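PDB 3U3W: transcriptional activator PlcR protein from Bacillus thuringiensis, which activates transcription of its target genes, binding DNA through a helix-turn-helix domain in response to the quorum-sensing peptide PapR. Local coordinates for residues Tyr240-Gly243 with Glu244-Lys248; Phe265-Ile269 with Leu270-Ala274. All coordinates share one frame; numbering follows the deposited sequence.

Contact 1: Tyr240-Gly243 with Glu244-Lys248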
loop_
_atom_site.group_PDB
_atom_site.type_symbol
_atom_site.label_atom_id
_atom_site.label_comp_id
_atom_site.label_asym_id
_atom_site.label_seq_id
_atom_site.Cartn_x
_atom_site.Cartn_y
_atom_site.Cartn_z
ATOM N N TYR A 240 5.315 14.532 17.821
ATOM C CA TYR A 240 5.182 15.913 18.239
ATOM C C TYR A 240 3.922 16.014 19.114
ATOM O O TYR A 240 3.972 16.480 20.259
ATOM C CB TYR A 240 5.109 16.847 17.013
ATOM C CG TYR A 240 4.862 18.297 17.376
ATOM C CD1 TYR A 240 5.925 19.158 17.647
ATOM C CD2 TYR A 240 3.563 18.804 17.473
ATOM C CE1 TYR A 240 5.698 20.486 18.003
ATOM C CE2 TYR A 240 3.333 20.134 17.817
ATOM C CZ TYR A 240 4.398 20.962 18.082
ATOM O OH TYR A 240 4.168 22.264 18.429
ATOM N N GLN A 241 2.800 15.550 18.577
ATOM C CA GLN A 241 1.559 15.525 19.329
ATOM C C GLN A 241 1.686 14.812 20.678
ATOM O O GLN A 241 1.072 15.221 21.663
ATOM C CB GLN A 241 0.450 14.872 18.519
ATOM C CG GLN A 241 -0.893 15.108 19.135
ATOM C CD GLN A 241 -1.141 16.583 19.293
ATOM O OE1 GLN A 241 -1.006 17.349 18.335
ATOM N NE2 GLN A 241 -1.460 17.005 20.507
ATOM N N ARG A 242 2.473 13.743 20.720
ATOM C CA ARG A 242 2.620 12.981 21.945
ATOM C C ARG A 242 3.457 13.780 22.938
ATOM O O ARG A 242 3.167 13.793 24.130
ATOM C CB ARG A 242 3.181 11.580 21.677
ATOM C CG ARG A 242 4.565 11.297 22.219
ATOM C CD ARG A 242 4.609 10.124 23.205
ATOM N NE ARG A 242 4.326 8.808 22.626
ATOM C CZ ARG A 242 5.253 7.902 22.302
ATOM N NH1 ARG A 242 6.535 8.187 22.488
ATOM N NH2 ARG A 242 4.906 6.708 21.786
ATOM N N GLY A 243 4.467 14.483 22.443
ATOM C CA GLY A 243 5.178 15.445 23.267
ATOM C C GLY A 243 4.246 16.513 23.853
ATOM O O GLY A 243 4.349 16.852 25.033
ATOM N N GLU A 244 3.348 17.051 23.029
ATOM C CA GLU A 244 2.347 18.009 23.496
ATOM C C GLU A 244 1.517 17.418 24.641
ATOM O O GLU A 244 1.317 18.060 25.666
ATOM C CB GLU A 244 1.404 18.424 22.364
ATOM C CG GLU A 244 2.052 19.169 21.210
ATOM C CD GLU A 244 2.275 20.631 21.522
ATOM O OE1 GLU A 244 1.357 21.443 21.255
ATOM O OE2 GLU A 244 3.362 20.965 22.041
ATOM N N CYS A 245 1.020 16.199 24.457
ATOM C CA CYS A 245 0.178 15.562 25.469
ATOM C C CYS A 245 0.962 15.304 26.752
ATOM O O CYS A 245 0.481 15.566 27.847
ATOM C CB CYS A 245 -0.408 14.251 24.943
ATOM S SG CYS A 245 -1.648 14.463 23.702
ATOM N N LEU A 246 2.176 14.796 26.588
ATOM C CA LEU A 246 3.063 14.505 27.696
ATOM C C LEU A 246 3.328 15.744 28.542
ATOM O O LEU A 246 3.448 15.647 29.763
ATOM C CB LEU A 246 4.381 13.915 27.184
ATOM C CG LEU A 246 4.333 12.507 26.557
ATOM C CD1 LEU A 246 5.738 11.964 26.320
ATOM C CD2 LEU A 246 3.543 11.534 27.413
ATOM N N ARG A 247 3.419 16.901 27.892
ATOM C CA ARG A 247 3.643 18.161 28.596
ATOM C C ARG A 247 2.428 18.531 29.455
ATOM O O ARG A 247 2.569 18.872 30.619
ATOM C CB ARG A 247 3.982 19.284 27.607
ATOM C CG ARG A 247 4.742 20.458 28.209
ATOM C CD ARG A 247 5.614 21.146 27.148
ATOM N NE ARG A 247 4.875 21.410 25.915
ATOM C CZ ARG A 247 4.116 22.485 25.706
ATOM N NH1 ARG A 247 4.000 23.413 26.649
ATOM N NH2 ARG A 247 3.470 22.631 24.553
ATOM N N LYS A 248 1.233 18.440 28.887
ATOM C CA LYS A 248 0.027 18.792 29.628
ATOM C C LYS A 248 -0.231 17.823 30.770
ATOM O O LYS A 248 -0.763 18.212 31.816
ATOM C CB LYS A 248 -1.194 18.849 28.706
ATOM C CG LYS A 248 -1.190 20.032 27.791
ATOM C CD LYS A 248 -0.964 21.301 28.591
ATOM C CE LYS A 248 -0.650 22.486 27.694
ATOM N NZ LYS A 248 -1.872 23.040 27.042
#

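Contact 2: Phe265-Ile269 with Leu270-Ala274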
loop_
_atom_site.group_PDB
_atom_site.type_symbol
_atom_site.label_atom_id
_atom_site.label_comp_id
_atom_site.label_asym_id
_atom_site.label_seq_id
_atom_site.Cartn_x
_atom_site.Cartn_y
_atom_site.Cartn_z
ATOM N N PHE A 265 13.756 14.451 14.432
ATOM C CA PHE A 265 14.366 13.479 13.546
ATOM C C PHE A 265 13.580 13.316 12.240
ATOM O O PHE A 265 14.144 13.472 11.160
ATOM C CB PHE A 265 14.535 12.121 14.231
ATOM C CG PHE A 265 15.335 11.128 13.411
ATOM C CD1 PHE A 265 14.721 10.374 12.413
ATOM C CD2 PHE A 265 16.699 10.963 13.623
ATOM C CE1 PHE A 265 15.449 9.472 11.646
ATOM C CE2 PHE A 265 17.428 10.054 12.868
ATOM C CZ PHE A 265 16.798 9.307 11.876
ATOM N N PHE A 266 12.292 12.990 12.327
ATOM C CA PHE A 266 11.504 12.751 11.117
ATOM C C PHE A 266 11.319 13.986 10.267
ATOM O O PHE A 266 11.397 13.904 9.041
ATOM C CB PHE A 266 10.151 12.115 11.431
ATOM C CG PHE A 266 10.260 10.682 11.816
ATOM C CD1 PHE A 266 10.542 9.713 10.856
ATOM C CD2 PHE A 266 10.122 10.295 13.134
ATOM C CE1 PHE A 266 10.677 8.373 11.214
ATOM C CE2 PHE A 266 10.247 8.957 13.498
ATOM C CZ PHE A 266 10.534 7.998 12.534
ATOM N N PHE A 267 11.090 15.132 10.905
ATOM C CA PHE A 267 10.963 16.376 10.146
ATOM C C PHE A 267 12.225 16.656 9.327
ATOM O O PHE A 267 12.143 17.111 8.188
ATOM C CB PHE A 267 10.592 17.567 11.045
ATOM C CG PHE A 267 9.237 17.435 11.690
ATOM C CD1 PHE A 267 8.322 16.499 11.225
ATOM C CD2 PHE A 267 8.882 18.230 12.767
ATOM C CE1 PHE A 267 7.078 16.363 11.818
ATOM C CE2 PHE A 267 7.639 18.096 13.374
ATOM C CZ PHE A 267 6.739 17.162 12.899
ATOM N N ASP A 268 13.385 16.384 9.919
ATOM C CA ASP A 268 14.655 16.563 9.227
ATOM C C ASP A 268 14.728 15.674 7.996
ATOM O O ASP A 268 14.687 16.155 6.863
ATOM C CB ASP A 268 15.832 16.260 10.158
ATOM C CG ASP A 268 17.172 16.278 9.429
ATOM O OD1 ASP A 268 17.540 17.351 8.902
ATOM O OD2 ASP A 268 17.855 15.225 9.387
ATOM N N ILE A 269 14.823 14.369 8.221
ATOM C CA ILE A 269 15.011 13.430 7.114
ATOM C C ILE A 269 13.902 13.456 6.062
ATOM O O ILE A 269 14.162 13.170 4.896
ATOM C CB ILE A 269 15.248 11.967 7.570
ATOM C CG1 ILE A 269 13.945 11.322 8.020
ATOM C CG2 ILE A 269 16.310 11.890 8.651
ATOM C CD1 ILE A 269 13.844 9.870 7.641
ATOM N N LEU A 270 12.673 13.786 6.452
ATOM C CA LEU A 270 11.601 13.892 5.459
ATOM C C LEU A 270 11.523 15.294 4.842
ATOM O O LEU A 270 10.666 15.569 3.998
ATOM C CB LEU A 270 10.255 13.448 6.028
ATOM C CG LEU A 270 10.144 11.941 6.278
ATOM C CD1 LEU A 270 8.785 11.559 6.888
ATOM C CD2 LEU A 270 10.402 11.173 4.980
ATOM N N GLU A 271 12.437 16.163 5.270
ATOM C CA GLU A 271 12.521 17.538 4.775
ATOM C C GLU A 271 11.223 18.328 4.958
ATOM O O GLU A 271 10.825 19.082 4.071
ATOM C CB GLU A 271 12.955 17.555 3.302
ATOM C CG GLU A 271 14.411 17.150 3.088
ATOM C CD GLU A 271 14.749 16.909 1.622
ATOM O OE1 GLU A 271 14.694 15.738 1.190
ATOM O OE2 GLU A 271 15.070 17.886 0.908
ATOM N N MET A 272 10.567 18.151 6.106
ATOM C CA MET A 272 9.310 18.847 6.395
ATOM C C MET A 272 9.589 20.230 6.997
ATOM O O MET A 272 9.440 20.440 8.204
ATOM C CB MET A 272 8.441 18.004 7.333
ATOM C CG MET A 272 7.975 16.681 6.736
ATOM S SD MET A 272 7.340 15.485 7.949
ATOM C CE MET A 272 6.594 14.289 6.853
ATOM N N HIS A 273 9.985 21.172 6.142
ATOM C CA HIS A 273 10.506 22.471 6.587
ATOM C C HIS A 273 9.507 23.304 7.396
ATOM O O HIS A 273 9.848 23.799 8.478
ATOM C CB HIS A 273 11.061 23.269 5.404
ATOM C CG HIS A 273 12.152 22.557 4.664
ATOM N ND1 HIS A 273 13.369 22.259 5.240
ATOM C CD2 HIS A 273 12.203 22.070 3.399
ATOM C CE1 HIS A 273 14.123 21.620 4.361
ATOM N NE2 HIS A 273 13.440 21.496 3.237
ATOM N N ALA A 274 8.291 23.452 6.867
ATOM C CA ALA A 274 7.191 24.085 7.591
ATOM C C ALA A 274 7.118 23.603 9.048
ATOM O O ALA A 274 7.287 24.396 9.979
ATOM C CB ALA A 274 5.867 23.814 6.872
#

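Contact 1: Tyr240-Gly243 with Glu244-Lys248
Tyr240 and Glu244 lie one turn apart on helix 235-248, and the glutamate side chain climbs back along the tyrosine ring. Glu244 CB lies 3.3 Å from Gln241 O, with Gln241 NE2 a little farther off. Glu244 CG reaches the ring, 3.8 Å from Tyr240 CE2 at an oblique approach. A bend at the next bond (chi2 -80°) keeps the carboxylate beside the phenol rather than letting it run straight out, and the two planes end only 22° apart. Glu244 CD then lies near Tyr240 CE2 and OH, while Glu244 OE2 stays 3.9 Å from Tyr240 OH. Glu244 OE1 approaches only loosely, 4.1 Å from Tyr240 OH and 4.2 Å from Tyr240 CE2. Arg247 NH2 donates to Glu244 OE2 over 3.0 Å, with the oxygen in the guanidinium plane but the nitrogen well above the carboxylate plane, and Tyr260 OH and Lys282 NZ also bind it. Arginine suits position 247, three residues on, because NE can reach Tyr260 OH while NH2 holds the carboxylate.

On another side of the helix, Arg242 and Leu246 run side by side, CD lying 3.8 Å from CD1, so that the arginine's methylene stem packs as a hydrophobic group while its NE goes to Asn220. Gln241 and Cys245 face helices 192-208 and 212-228, where a small thiol fits against Ser215 and Tyr207. Beneath them run regular i to i+4 bonds, from Glu244 N to Tyr240 O (2.9 Å) through Arg247 N to Gly243 O.

This is one helix of the TPR-type domain, with Tyr240 also packing on an apolar side chain of the bound peptide. With the Tyr260 hydroxyl, Arg247 and Lys282 around it, the buried carboxylate is probably stabilised as the anion, and these partners would limit its rotation.

Contact 2: Phe265-Ile269 with Leu270-Ala274
Phe267 O accepts Met272 N in a 2.8 Å hydrogen bond lying in the carbonyl plane, and Asp268 O takes Glu271 N at the same length. Together these close a Schellman motif at the C-terminal end of helix 253-269. The second bond is the less regular, its donor standing 54° out of the carbonyl plane. Just before them, Leu270 N still reaches Phe266 O (2.9 Å) in the helical pattern. Glu271 supplies the positive phi (57°) that turns the chain; its side chain sets off away from the helix end, and a charged residue suits this exposed site.

The turn brings Met272 back over the last helical turn. Unbranched and flexible, it extends beyond CG to lay its sulfur beside Phe267, a Met-aromatic contact in which the two side chains cross at about a right angle. The same phenylalanine packs on an apolar side chain of the bound peptide and meets the ring of Tyr275. Phe266, edge-to-face with Phe265 of the second subunit, and Leu270, on Cys227 of that subunit, bring the helix end into the dimer interface. Met272 SD approaches the Phe267 ring obliquely, 3.6 Å from CD1 and 4.0 Å from CE1.

From the N terminus, the chain runs through the helix-turn-helix domain and most of the helical C-terminal domain before contact 1, within helix 235-248. It then turns back into helix 253-269, whose end forms contact 2. The two are in series, neither nested nor crossed. Contact 1 closes no loop, being turns of one helix; contact 2 ends a helix and starts the loop leading to the C-terminal segment. Their centres lie about 18 Å apart and the nearest atoms about 4 Å apart, without a touch, but Phe266 and Phe267 pack back on helix 235-248, and the peptide lies within reach of both contacts. Contact 1 joins neighbouring helices; contact 2 faces the second subunit.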